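Local coordinates for outer surface protein (Bacillus cereus ATCC 14579, PDB 1X7F) that is not functionally characterised but is probably a 6-phospho-N-acetylmuramidase that hydrolyses MurNAc-6-phosphate-containing sugars released in cell-wall turnover, at residues 130-135 with 160-165; 174-179 with 216-221; 184-189 with 239-244; 270-275 with 366-371; 319-324 with 357-362. All coordinates share one frame; numbering follows the deposited sequence.

Contacts 1, 2 and 3 belong to the (alpha/beta)8 barrel, contacts 4 and 5 to the C-terminal mixed-sheet domain. Contact 2 is a surface contact, the others partly buried; contact 3 lies nearest the centre of the chain and contact 5 farthest out. Contacts 2 and 3 both involve the connections around helices 183-195 and 231-240, yet contact 2 is held largely by polar bonds while contact 3 is apolar across its segments. Contact 1 combines alanine packing with a threonine hydroxyl that accepts a backbone N-H. Contacts 4 and 5 share a sheet through strands 270-276 and 358-364: a carboxylate serves the former, an arginine, a serine and waters the latter. Contacts 3 and 4 touch where the domains meet.

Contact 1: residues 130-135 with 160-165; sequences TEAKMT and HQANKS
A132, on helix 129-134, and T135 pack against A162 and N163 in the loop that leads into strand 167-170. Here the end of a helix of an (alpha/beta)8 barrel meets the loop before the next strand, at the end of the barrel where its strands begin, the side away from where such barrels carry their active sites. The tight part is small and methyl-sized. A132 CB touches both A162 CB and H160 CB, each 3.7 Å away, and the two alanines bring the backbones to 4.5 Å between their CA atoms. The loop loosens towards solvent: the end of Q161 leads away from the helix, and K164 turns its chain elsewhere, its NZ bonding to the carbonyl of H196. On the inner side, M134 and E131 of the same helix reach strands 119-122 and 142-146. What joins the halves is the T135 hydroxyl, set between its own backbone N and carbonyl carbon (chi1 68°). There it works in both directions: OG1 gives its proton to A132 O at 2.6 Å and accepts the backbone N-H of N163, the N163 N to T135 OG1 distance being 3.0 Å at a bent 141°.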
# COMPACT_ATOMS: atom_id res chain seq x y z
N THR A 130 -17.59 -0.06 25.48
CA THR A 130 -18.54 0.48 24.50
C THR A 130 -18.30 -0.13 23.12
O THR A 130 -19.25 -0.54 22.45
CB THR A 130 -18.45 2.02 24.45
OG1 THR A 130 -18.69 2.57 25.75
CG2 THR A 130 -19.59 2.61 23.62
N GLU A 131 -17.03 -0.17 22.71
CA GLU A 131 -16.60 -0.80 21.46
C GLU A 131 -17.07 -2.26 21.38
O GLU A 131 -17.66 -2.67 20.38
CB GLU A 131 -15.07 -0.74 21.32
CG GLU A 131 -14.51 0.62 20.93
CD GLU A 131 -14.25 1.54 22.12
OE1 GLU A 131 -14.92 1.42 23.16
OE2 GLU A 131 -13.35 2.39 22.01
N ALA A 132 -16.79 -3.01 22.45
CA ALA A 132 -17.19 -4.42 22.58
C ALA A 132 -18.68 -4.64 22.30
O ALA A 132 -19.03 -5.57 21.52
CB ALA A 132 -16.83 -4.95 23.96
N LYS A 133 -19.54 -3.80 22.93
CA LYS A 133 -20.99 -3.92 22.76
C LYS A 133 -21.47 -3.57 21.35
O LYS A 133 -22.49 -4.09 20.88
CB LYS A 133 -21.74 -3.07 23.79
CG LYS A 133 -21.97 -3.76 25.12
CD LYS A 133 -21.26 -3.05 26.26
CE LYS A 133 -22.16 -1.95 26.86
NZ LYS A 133 -21.33 -0.90 27.52
N MET A 134 -20.72 -2.68 20.69
CA MET A 134 -21.06 -2.25 19.33
C MET A 134 -20.82 -3.35 18.29
O MET A 134 -21.50 -3.38 17.25
CB MET A 134 -20.28 -0.99 18.96
CG MET A 134 -20.79 0.26 19.66
SD MET A 134 -19.67 1.67 19.44
CE MET A 134 -20.12 2.21 17.78
N THR A 135 -19.87 -4.25 18.57
CA THR A 135 -19.57 -5.38 17.68
C THR A 135 -20.71 -6.39 17.64
O THR A 135 -20.77 -7.24 16.74
CB THR A 135 -18.24 -6.07 18.06
OG1 THR A 135 -18.37 -6.74 19.33
CG2 THR A 135 -17.14 -5.06 18.31
N HIS A 160 -13.54 -7.77 27.22
CA HIS A 160 -15.00 -7.80 27.37
C HIS A 160 -15.57 -8.81 26.35
O HIS A 160 -14.86 -9.24 25.45
CB HIS A 160 -15.60 -6.40 27.17
CG HIS A 160 -14.90 -5.33 27.96
ND1 HIS A 160 -15.04 -5.21 29.33
CD2 HIS A 160 -14.07 -4.34 27.57
CE1 HIS A 160 -14.31 -4.18 29.75
NE2 HIS A 160 -13.71 -3.64 28.70
N GLN A 161 -16.83 -9.21 26.52
CA GLN A 161 -17.46 -10.10 25.56
C GLN A 161 -17.69 -9.39 24.22
O GLN A 161 -18.69 -8.69 24.03
CB GLN A 161 -18.76 -10.70 26.12
CG GLN A 161 -18.59 -12.10 26.74
CD GLN A 161 -17.80 -12.11 28.05
OE1 GLN A 161 -16.66 -11.64 28.10
NE2 GLN A 161 -18.41 -12.66 29.09
N ALA A 162 -16.74 -9.58 23.31
CA ALA A 162 -16.72 -8.87 22.04
C ALA A 162 -16.60 -9.81 20.85
O ALA A 162 -15.84 -10.78 20.89
CB ALA A 162 -15.57 -7.87 22.03
N ASN A 163 -17.36 -9.52 19.80
CA ASN A 163 -17.23 -10.22 18.53
C ASN A 163 -16.06 -9.65 17.74
O ASN A 163 -16.22 -8.66 17.01
CB ASN A 163 -18.53 -10.14 17.71
CG ASN A 163 -18.43 -10.82 16.33
OD1 ASN A 163 -17.44 -11.52 16.06
ND2 ASN A 163 -19.44 -10.60 15.47
N LYS A 164 -14.89 -10.29 17.89
CA LYS A 164 -13.66 -9.91 17.18
C LYS A 164 -13.86 -9.83 15.66
O LYS A 164 -13.23 -9.01 14.98
CB LYS A 164 -12.53 -10.91 17.49
CG LYS A 164 -11.13 -10.35 17.30
CD LYS A 164 -10.22 -11.28 16.49
CE LYS A 164 -9.56 -12.35 17.35
NZ LYS A 164 -8.39 -12.94 16.62
N SER A 165 -14.76 -10.68 15.16
CA SER A 165 -15.06 -10.80 13.73
C SER A 165 -15.78 -9.59 13.11
O SER A 165 -15.82 -9.46 11.88
CB SER A 165 -15.84 -12.11 13.49
OG SER A 165 -16.87 -11.94 12.52

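Contact 2: residues 174-179 with 216-221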
# COMPACT_ATOMS: atom_id res chain seq x y z
N TYR A 174 -3.17 12.47 7.64
CA TYR A 174 -2.63 13.70 8.25
C TYR A 174 -2.53 14.84 7.25
O TYR A 174 -1.59 14.87 6.43
CB TYR A 174 -1.29 13.40 8.95
CG TYR A 174 -1.50 12.43 10.09
CD1 TYR A 174 -1.45 11.05 9.87
CD2 TYR A 174 -1.83 12.90 11.37
CE1 TYR A 174 -1.70 10.15 10.92
CE2 TYR A 174 -2.07 12.01 12.43
CZ TYR A 174 -2.01 10.65 12.19
OH TYR A 174 -2.26 9.77 13.23
N PRO A 175 -3.52 15.75 7.29
CA PRO A 175 -3.62 16.88 6.36
C PRO A 175 -2.53 17.92 6.52
O PRO A 175 -2.24 18.64 5.56
CB PRO A 175 -4.97 17.54 6.73
CG PRO A 175 -5.71 16.46 7.50
CD PRO A 175 -4.64 15.74 8.25
N GLN A 176 -1.98 18.05 7.73
CA GLN A 176 -0.90 19.01 7.99
C GLN A 176 0.46 18.37 7.67
O GLN A 176 0.81 17.32 8.21
CB GLN A 176 -0.93 19.53 9.45
CG GLN A 176 0.17 20.57 9.72
CD GLN A 176 0.27 21.02 11.18
OE1 GLN A 176 1.32 21.48 11.60
NE2 GLN A 176 -0.81 20.88 11.93
N LYS A 177 1.24 19.02 6.80
CA LYS A 177 2.58 18.52 6.45
C LYS A 177 3.44 18.30 7.72
O LYS A 177 3.37 19.06 8.70
CB LYS A 177 3.29 19.41 5.41
CG LYS A 177 3.44 20.86 5.81
CD LYS A 177 4.61 21.55 5.10
CE LYS A 177 4.30 21.91 3.67
NZ LYS A 177 5.16 23.07 3.26
N PHE A 178 4.22 17.21 7.69
CA PHE A 178 5.14 16.84 8.76
C PHE A 178 4.47 16.30 10.03
O PHE A 178 5.17 16.01 11.01
CB PHE A 178 6.12 17.97 9.07
CG PHE A 178 7.09 18.29 7.93
CD1 PHE A 178 7.07 19.54 7.31
CD2 PHE A 178 8.02 17.34 7.51
CE1 PHE A 178 7.98 19.85 6.30
CE2 PHE A 178 8.92 17.64 6.47
CZ PHE A 178 8.91 18.91 5.87
N THR A 179 3.14 16.14 10.01
CA THR A 179 2.44 15.55 11.16
C THR A 179 2.06 14.10 10.95
O THR A 179 1.47 13.50 11.84
CB THR A 179 1.21 16.37 11.59
OG1 THR A 179 0.21 16.32 10.55
CG2 THR A 179 1.56 17.85 11.77
N ILE A 216 -7.24 23.14 5.47
CA ILE A 216 -5.84 22.74 5.27
C ILE A 216 -5.73 21.33 4.70
O ILE A 216 -6.23 20.36 5.29
CB ILE A 216 -5.02 22.84 6.59
CG1 ILE A 216 -5.16 24.24 7.22
CG2 ILE A 216 -3.55 22.36 6.40
CD1 ILE A 216 -4.72 25.41 6.37
N ASN A 217 -5.07 21.22 3.56
CA ASN A 217 -4.87 19.94 2.91
C ASN A 217 -3.48 19.89 2.28
O ASN A 217 -3.29 20.37 1.17
CB ASN A 217 -6.00 19.67 1.88
CG ASN A 217 -5.95 18.25 1.30
OD1 ASN A 217 -4.95 17.55 1.44
ND2 ASN A 217 -7.03 17.82 0.66
N ASP A 218 -2.50 19.35 3.00
CA ASP A 218 -1.13 19.19 2.48
C ASP A 218 -0.94 17.79 1.93
O ASP A 218 0.19 17.29 1.87
CB ASP A 218 -0.07 19.45 3.57
CG ASP A 218 -0.12 20.85 4.14
OD1 ASP A 218 -0.58 21.78 3.44
OD2 ASP A 218 0.27 21.14 5.29
N GLY A 219 -2.04 17.15 1.55
CA GLY A 219 -2.06 15.74 1.20
C GLY A 219 -2.57 14.90 2.35
O GLY A 219 -2.41 15.26 3.52
N LEU A 220 -3.18 13.77 2.01
CA LEU A 220 -3.90 12.95 3.00
C LEU A 220 -3.37 11.52 3.02
O LEU A 220 -3.96 10.61 2.44
CB LEU A 220 -5.42 12.98 2.72
CG LEU A 220 -6.12 14.35 2.67
CD1 LEU A 220 -7.63 14.21 2.53
CD2 LEU A 220 -5.81 15.19 3.93
N CYS A 221 -2.23 11.33 3.68
CA CYS A 221 -1.64 10.00 3.83
C CYS A 221 -1.39 9.73 5.30
O CYS A 221 -1.44 10.65 6.12
CB CYS A 221 -0.33 9.90 3.04
SG CYS A 221 0.81 11.25 3.43
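P175 and D218 hold the two loops together through the backbone. D218 N donates to P175 O at 2.7 Å, in the plane of that carbonyl, and D218 returns the favour with its side chain: the N-H of K177 runs nearly straight (168°) to D218 OD2, 2.8 Å from K177 N, using the anti lone pair. At the other end Y174 N reaches C221 O at 2.9 Å, but this bond is bent, 135° at the hydrogen, and the donor is tilted from the carbonyl plane. Y174 O and G219 O face each other at 3.0 Å, two acceptors that cannot bond. R227, bonded to Y174 O and D218 O and weakly to G219 O, probably eases the repulsion. Two turns look after other groups: G219 N goes to N217 OD1 in an Asx turn, and Q176 O takes both N and OG1 of T179 within a type II turn. L220 N is met by T205 OG1. Apolar contact centres on P175, whose CB lies 3.8 Å from L220 CD2. Both loops follow strands, 167-170 and 201-204, and such beta-to-alpha loops form the rim of an (alpha/beta)8 barrel on the side where this fold carries its active site.

Contact 3: residues 184-189 with 239-244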
# COMPACT_ATOMS: atom_id res chain seq x y z
N ASP A 184 8.79 3.72 12.42
CA ASP A 184 8.81 2.71 13.49
C ASP A 184 7.51 2.72 14.32
O ASP A 184 7.03 1.66 14.71
CB ASP A 184 10.04 2.86 14.39
CG ASP A 184 11.35 2.47 13.69
OD1 ASP A 184 11.35 1.67 12.72
OD2 ASP A 184 12.45 2.92 14.07
N TYR A 185 6.97 3.91 14.59
CA TYR A 185 5.70 4.03 15.31
C TYR A 185 4.57 3.36 14.53
O TYR A 185 3.77 2.60 15.09
CB TYR A 185 5.39 5.50 15.65
CG TYR A 185 4.06 5.72 16.35
CD1 TYR A 185 3.95 5.56 17.73
CD2 TYR A 185 2.92 6.08 15.63
CE1 TYR A 185 2.74 5.75 18.38
CE2 TYR A 185 1.69 6.27 16.27
CZ TYR A 185 1.61 6.10 17.65
OH TYR A 185 0.41 6.28 18.29
N PHE A 186 4.50 3.67 13.23
CA PHE A 186 3.50 3.12 12.31
C PHE A 186 3.49 1.59 12.28
O PHE A 186 2.42 0.96 12.22
CB PHE A 186 3.75 3.69 10.91
CG PHE A 186 3.08 2.91 9.80
CD1 PHE A 186 1.77 3.22 9.42
CD2 PHE A 186 3.75 1.89 9.14
CE1 PHE A 186 1.15 2.51 8.40
CE2 PHE A 186 3.13 1.18 8.11
CZ PHE A 186 1.82 1.50 7.75
N ILE A 187 4.68 1.00 12.33
CA ILE A 187 4.84 -0.45 12.37
C ILE A 187 4.35 -1.05 13.69
O ILE A 187 3.59 -2.01 13.68
CB ILE A 187 6.31 -0.84 12.06
CG1 ILE A 187 6.70 -0.47 10.61
CG2 ILE A 187 6.60 -2.32 12.40
CD1 ILE A 187 6.03 -1.31 9.49
N ARG A 188 4.77 -0.48 14.82
CA ARG A 188 4.27 -0.93 16.14
C ARG A 188 2.74 -0.96 16.16
O ARG A 188 2.14 -1.96 16.57
CB ARG A 188 4.81 -0.06 17.29
CG ARG A 188 6.28 -0.28 17.64
CD ARG A 188 6.75 0.31 18.99
NE ARG A 188 6.36 1.71 19.18
CZ ARG A 188 7.06 2.77 18.77
NH1 ARG A 188 8.22 2.63 18.13
NH2 ARG A 188 6.60 4.00 19.01
N CYS A 189 2.11 0.14 15.72
CA CYS A 189 0.66 0.26 15.64
C CYS A 189 0.03 -0.83 14.79
O CYS A 189 -0.90 -1.51 15.23
CB CYS A 189 0.25 1.61 15.05
SG CYS A 189 0.52 3.05 16.09
N TRP A 239 1.85 -2.31 1.27
CA TRP A 239 1.70 -3.74 1.08
C TRP A 239 2.99 -4.51 1.35
O TRP A 239 2.93 -5.63 1.85
CB TRP A 239 1.17 -4.08 -0.33
CG TRP A 239 -0.31 -3.79 -0.53
CD1 TRP A 239 -1.33 -4.02 0.36
CD2 TRP A 239 -0.93 -3.29 -1.73
NE1 TRP A 239 -2.53 -3.65 -0.19
CE2 TRP A 239 -2.32 -3.21 -1.48
CE3 TRP A 239 -0.45 -2.90 -2.99
CZ2 TRP A 239 -3.23 -2.73 -2.43
CZ3 TRP A 239 -1.36 -2.43 -3.94
CH2 TRP A 239 -2.73 -2.33 -3.64
N ALA A 240 4.14 -3.91 1.03
CA ALA A 240 5.43 -4.57 1.29
C ALA A 240 5.78 -4.73 2.77
O ALA A 240 6.59 -5.57 3.12
CB ALA A 240 6.59 -3.86 0.53
N THR A 241 5.18 -3.92 3.65
CA THR A 241 5.41 -4.07 5.10
C THR A 241 4.89 -5.43 5.59
O THR A 241 5.36 -5.96 6.60
CB THR A 241 4.77 -2.92 5.93
OG1 THR A 241 3.35 -2.92 5.73
CG2 THR A 241 5.24 -1.51 5.47
N GLY A 242 3.94 -6.00 4.85
CA GLY A 242 3.20 -7.18 5.31
C GLY A 242 2.18 -6.90 6.41
O GLY A 242 1.58 -7.82 6.95
N LEU A 243 1.97 -5.62 6.75
CA LEU A 243 1.13 -5.28 7.90
C LEU A 243 -0.15 -4.54 7.54
O LEU A 243 -0.95 -4.22 8.42
CB LEU A 243 1.94 -4.47 8.94
CG LEU A 243 3.18 -5.12 9.58
CD1 LEU A 243 3.84 -4.15 10.55
CD2 LEU A 243 2.89 -6.47 10.26
N ILE A 244 -0.34 -4.27 6.25
CA ILE A 244 -1.47 -3.49 5.77
C ILE A 244 -2.16 -4.30 4.71
O ILE A 244 -1.51 -4.79 3.78
CB ILE A 244 -1.02 -2.08 5.23
CG1 ILE A 244 -0.37 -1.23 6.34
CG2 ILE A 244 -2.19 -1.31 4.59
CD1 ILE A 244 -1.33 -0.82 7.53
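F186 and I187, neighbours on helix 183-195, push their ends into the turn between helix 231-240 and strand 246-249 of the (alpha/beta)8 barrel. The F186 ring points its CZ at I244, 3.8 Å from CG1, the two side chains meeting at a slant, while the CG2 methyl of T241 comes to the ring's edge near its plane. H171 stacks on the same ring. I187 and L243 meet at about a right angle: CD1 of I187 lies 3.7 Å from CD1 of L243. F186 swings its CG anti to the backbone N (chi1 163°), which carries the ring across to I244. T241 turns its methyl to I187 and its hydroxyl back to its own chain, where OG1 bonds to L238 O and accepts L243 N at 3.2 Å, an ST turn. G242 turns with positive phi, and its O bonds to K194 NZ of helix 183-195. Between the two segments themselves no hydrogen bond crosses, so shape and dispersion join them, the hydroxyl kept busy in its own turn.

Contact 4: residues 270-275 with 366-371; sequences LQLKVH and EEELFL
The carboxylate of E368 faces strand residue K273. Over one side of its plane, well off centre, leans the CB of K273, 3.7 Å from both E368 OE1 and E368 OE2. The backbone K273 N donates to OE1 at 2.9 Å and a straight 165°, coming from the syn side but 35° out of the carboxylate plane. K236, on helix 231-240 of the barrel, forms a salt bridge with OE2 and also bonds to Q271 O, so both oxygens are held and the group's rotation is probably fixed; the lysine's charge should favour the ionised acid. E368 gets this far because its chain is extended beyond CG. The other flat group, the F370 ring, has L371 CG on one face, near the margin of the ring, and E367 O at its edge; H237 meets it edge-to-face. Beside the carboxylate the contact turns apolar. L272 and L371 run antiparallel alongside each other, with L272 CD2 3.9 Å from L371 CB, and L270 CD1 lies 4.2 Å from L371 CD1. L270 also touches A240 of the barrel. Strand 270-276 runs between 380-384 and 358-364, and the 3-10 segment 366-371 folds over it where the chain has just left strand 358-364: a helical connection packed on the mixed sheet of the C-terminal domain, at its junction with the barrel.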
# COMPACT_ATOMS: atom_id res chain seq x y z
N LEU A 270 6.13 -7.83 -4.51
CA LEU A 270 6.95 -6.65 -4.77
C LEU A 270 7.41 -6.57 -6.23
O LEU A 270 7.96 -7.53 -6.77
CB LEU A 270 8.15 -6.65 -3.85
CG LEU A 270 9.04 -5.40 -3.84
CD1 LEU A 270 8.26 -4.14 -3.42
CD2 LEU A 270 10.18 -5.66 -2.89
N GLN A 271 7.16 -5.42 -6.85
CA GLN A 271 7.55 -5.15 -8.24
C GLN A 271 8.41 -3.89 -8.24
O GLN A 271 7.95 -2.82 -7.84
CB GLN A 271 6.34 -4.95 -9.15
CG GLN A 271 5.30 -6.05 -9.14
CD GLN A 271 4.07 -5.69 -9.95
OE1 GLN A 271 3.29 -4.79 -9.56
NE2 GLN A 271 3.87 -6.38 -11.08
N LEU A 272 9.66 -4.03 -8.68
CA LEU A 272 10.61 -2.93 -8.65
C LEU A 272 10.75 -2.38 -10.05
O LEU A 272 11.13 -3.12 -10.97
CB LEU A 272 11.97 -3.41 -8.13
CG LEU A 272 11.96 -4.02 -6.71
CD1 LEU A 272 13.30 -4.72 -6.42
CD2 LEU A 272 11.64 -2.95 -5.63
N LYS A 273 10.42 -1.10 -10.21
CA LYS A 273 10.60 -0.43 -11.50
C LYS A 273 12.09 -0.31 -11.86
O LYS A 273 12.89 0.26 -11.10
CB LYS A 273 9.90 0.93 -11.50
CG LYS A 273 10.03 1.66 -12.82
CD LYS A 273 8.85 2.58 -13.08
CE LYS A 273 8.97 3.19 -14.46
NZ LYS A 273 8.02 4.33 -14.67
N VAL A 274 12.45 -0.87 -13.01
CA VAL A 274 13.82 -0.86 -13.52
C VAL A 274 13.89 -0.01 -14.81
O VAL A 274 12.97 -0.03 -15.64
CB VAL A 274 14.36 -2.32 -13.78
CG1 VAL A 274 13.54 -3.04 -14.87
CG2 VAL A 274 15.86 -2.32 -14.16
N HIS A 275 14.97 0.76 -14.93
CA HIS A 275 15.32 1.45 -16.16
C HIS A 275 16.62 0.84 -16.69
O HIS A 275 17.63 0.83 -16.00
CB HIS A 275 15.53 2.95 -15.91
CG HIS A 275 14.33 3.65 -15.33
ND1 HIS A 275 13.33 4.19 -16.12
CD2 HIS A 275 13.97 3.90 -14.05
CE1 HIS A 275 12.41 4.74 -15.34
NE2 HIS A 275 12.78 4.58 -14.08
N GLU A 366 14.80 5.69 -8.70
CA GLU A 366 15.37 6.34 -7.52
C GLU A 366 14.37 6.45 -6.36
O GLU A 366 14.74 6.26 -5.21
CB GLU A 366 15.90 7.74 -7.89
CG GLU A 366 16.86 8.36 -6.87
CD GLU A 366 17.09 9.86 -7.11
OE1 GLU A 366 17.68 10.53 -6.22
OE2 GLU A 366 16.67 10.38 -8.18
N GLU A 367 13.11 6.77 -6.68
CA GLU A 367 12.07 6.89 -5.66
C GLU A 367 11.75 5.55 -4.98
O GLU A 367 11.18 5.53 -3.89
CB GLU A 367 10.80 7.53 -6.25
CG GLU A 367 10.11 6.72 -7.35
CD GLU A 367 10.68 6.94 -8.73
OE1 GLU A 367 11.77 7.55 -8.88
OE2 GLU A 367 10.04 6.47 -9.70
N GLU A 368 12.14 4.45 -5.62
CA GLU A 368 11.83 3.10 -5.12
C GLU A 368 12.99 2.37 -4.43
O GLU A 368 12.85 1.22 -4.05
CB GLU A 368 11.28 2.20 -6.25
CG GLU A 368 9.89 2.59 -6.77
CD GLU A 368 9.27 1.54 -7.68
OE1 GLU A 368 9.81 0.41 -7.79
OE2 GLU A 368 8.22 1.84 -8.31
N LEU A 369 14.12 3.05 -4.25
CA LEU A 369 15.29 2.37 -3.68
C LEU A 369 15.03 1.88 -2.26
O LEU A 369 15.54 0.83 -1.87
CB LEU A 369 16.56 3.27 -3.72
CG LEU A 369 17.13 3.68 -5.09
CD1 LEU A 369 18.42 4.45 -4.92
CD2 LEU A 369 17.34 2.51 -6.04
N PHE A 370 14.26 2.64 -1.48
CA PHE A 370 13.95 2.21 -0.12
C PHE A 370 13.20 0.85 -0.11
O PHE A 370 13.23 0.13 0.88
CB PHE A 370 13.13 3.30 0.60
CG PHE A 370 11.71 3.37 0.15
CD1 PHE A 370 10.72 2.68 0.86
CD2 PHE A 370 11.35 4.09 -0.98
CE1 PHE A 370 9.40 2.73 0.44
CE2 PHE A 370 10.03 4.14 -1.39
CZ PHE A 370 9.06 3.46 -0.69
N LEU A 371 12.54 0.52 -1.21
CA LEU A 371 11.78 -0.72 -1.32
C LEU A 371 12.67 -1.97 -1.29
O LEU A 371 12.21 -3.03 -0.89
CB LEU A 371 10.89 -0.71 -2.57
CG LEU A 371 9.61 0.12 -2.51
CD1 LEU A 371 8.86 0.02 -3.83
CD2 LEU A 371 8.68 -0.26 -1.32

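Contact 5: residues 319-324 with 357-362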
# COMPACT_ATOMS: atom_id res chain seq x y z
N PRO A 319 29.10 -10.66 -22.95
CA PRO A 319 30.40 -10.08 -23.24
C PRO A 319 30.73 -8.98 -22.25
O PRO A 319 29.83 -8.26 -21.78
CB PRO A 319 30.24 -9.53 -24.67
CG PRO A 319 29.06 -10.29 -25.24
CD PRO A 319 28.14 -10.44 -24.06
N VAL A 320 32.00 -8.89 -21.90
CA VAL A 320 32.52 -7.83 -21.05
C VAL A 320 32.34 -6.48 -21.76
O VAL A 320 32.62 -6.35 -22.95
CB VAL A 320 34.03 -8.10 -20.72
CG1 VAL A 320 34.61 -6.97 -19.93
CG2 VAL A 320 34.20 -9.40 -19.93
N ARG A 321 31.81 -5.49 -21.04
CA ARG A 321 31.86 -4.10 -21.52
C ARG A 321 32.37 -3.15 -20.45
O ARG A 321 33.13 -3.56 -19.60
CB ARG A 321 30.53 -3.64 -22.14
CG ARG A 321 29.29 -4.24 -21.55
CD ARG A 321 27.99 -3.83 -22.24
NE ARG A 321 26.94 -3.74 -21.24
CZ ARG A 321 26.03 -4.68 -20.99
NH1 ARG A 321 26.01 -5.79 -21.72
NH2 ARG A 321 25.14 -4.50 -20.01
N GLU A 322 31.99 -1.88 -20.48
CA GLU A 322 32.57 -0.93 -19.53
C GLU A 322 31.88 -1.05 -18.19
O GLU A 322 30.69 -0.76 -18.07
CB GLU A 322 32.50 0.52 -20.05
CG GLU A 322 33.12 0.77 -21.43
CD GLU A 322 34.58 0.34 -21.55
OE1 GLU A 322 35.34 0.42 -20.54
OE2 GLU A 322 34.98 -0.07 -22.66
N SER A 323 32.63 -1.51 -17.19
CA SER A 323 32.17 -1.63 -15.83
C SER A 323 32.33 -0.31 -15.07
O SER A 323 33.31 0.42 -15.25
CB SER A 323 32.91 -2.76 -15.11
OG SER A 323 32.40 -4.03 -15.49
N VAL A 324 31.34 -0.01 -14.24
CA VAL A 324 31.32 1.23 -13.46
C VAL A 324 31.21 0.90 -11.97
O VAL A 324 30.84 -0.23 -11.58
CB VAL A 324 30.15 2.19 -13.90
CG1 VAL A 324 30.34 2.68 -15.34
CG2 VAL A 324 28.77 1.54 -13.72
N ARG A 357 34.13 -8.06 -13.80
CA ARG A 357 33.41 -9.34 -13.98
C ARG A 357 31.88 -9.21 -13.95
O ARG A 357 31.14 -10.20 -14.08
CB ARG A 357 33.90 -10.35 -12.93
CG ARG A 357 35.43 -10.61 -13.02
CD ARG A 357 36.01 -11.36 -11.83
NE ARG A 357 35.57 -10.77 -10.56
CZ ARG A 357 35.82 -11.28 -9.37
NH1 ARG A 357 36.51 -12.42 -9.25
NH2 ARG A 357 35.35 -10.66 -8.28
N LYS A 358 31.41 -7.97 -13.79
CA LYS A 358 29.99 -7.65 -13.81
C LYS A 358 29.67 -6.64 -14.91
O LYS A 358 30.44 -5.71 -15.13
CB LYS A 358 29.56 -7.08 -12.46
CG LYS A 358 29.84 -7.98 -11.28
CD LYS A 358 29.16 -7.46 -10.03
CE LYS A 358 29.71 -8.10 -8.78
NZ LYS A 358 28.98 -7.60 -7.58
N ASN A 359 28.54 -6.83 -15.59
CA ASN A 359 27.99 -5.82 -16.49
C ASN A 359 26.86 -5.05 -15.79
O ASN A 359 26.04 -5.67 -15.11
CB ASN A 359 27.44 -6.46 -17.77
CG ASN A 359 28.53 -7.02 -18.70
OD1 ASN A 359 28.21 -7.74 -19.64
ND2 ASN A 359 29.80 -6.70 -18.44
N ILE A 360 26.80 -3.73 -15.94
CA ILE A 360 25.61 -3.02 -15.42
C ILE A 360 24.47 -3.11 -16.44
O ILE A 360 24.68 -2.87 -17.63
CB ILE A 360 25.87 -1.51 -15.03
CG1 ILE A 360 24.54 -0.88 -14.57
CG2 ILE A 360 26.51 -0.72 -16.20
CD1 ILE A 360 24.64 0.53 -14.03
N VAL A 361 23.28 -3.46 -15.96
CA VAL A 361 22.14 -3.75 -16.84
C VAL A 361 21.11 -2.62 -16.79
O VAL A 361 20.55 -2.23 -17.81
CB VAL A 361 21.52 -5.14 -16.49
CG1 VAL A 361 20.18 -5.34 -17.14
CG2 VAL A 361 22.47 -6.26 -16.92
N GLY A 362 20.89 -2.09 -15.59
CA GLY A 362 19.94 -1.01 -15.38
C GLY A 362 19.97 -0.50 -13.96
O GLY A 362 20.89 -0.80 -13.19
O HOH W 1 31.43 -4.65 -17.92
O HOH W 2 28.98 -2.82 -17.81
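R321 and S323 belong to the loop before strand 330-334, which lies across strand 358-364 near a classic beta bulge formed by V361 and G362 opposite V331. The loop runs about square to the strand, 87° between their directions. R321 folds back on it, its chain bent at chi3, and NH2 donates to I360 O at 2.9 Å. The oxygen lies in the guanidinium plane, yet the donor stands above the carbonyl plane, 44° out of it, so the bond misses the lone pairs. N359 crosses the arginine at about a right angle, its CB 3.7 Å from the plane of one guanidinium face, off the group's centre. NH2 also forms a salt bridge with E284 of helix 282-289. S323 makes the straighter approach: OG donates to K358 O at 2.6 Å, nearly along the C=O axis; D355 O also bonds to this OG, so the proton is probably shared between the carbonyls. The hydroxyl accepts from a water, 2.7 Å from S323 OG, which also bonds weakly to R321 O and N359 ND2. A second water bridges the backbones, donating to E322 O at 2.7 Å and accepting the N-H of I360. V324 CG2 touches I360 CG2 at 4.0 Å. Side chains and a water thus bond to the backbone of K358 and I360: a loop laid across a bulged antiparallel strand of the C-terminal mixed sheet.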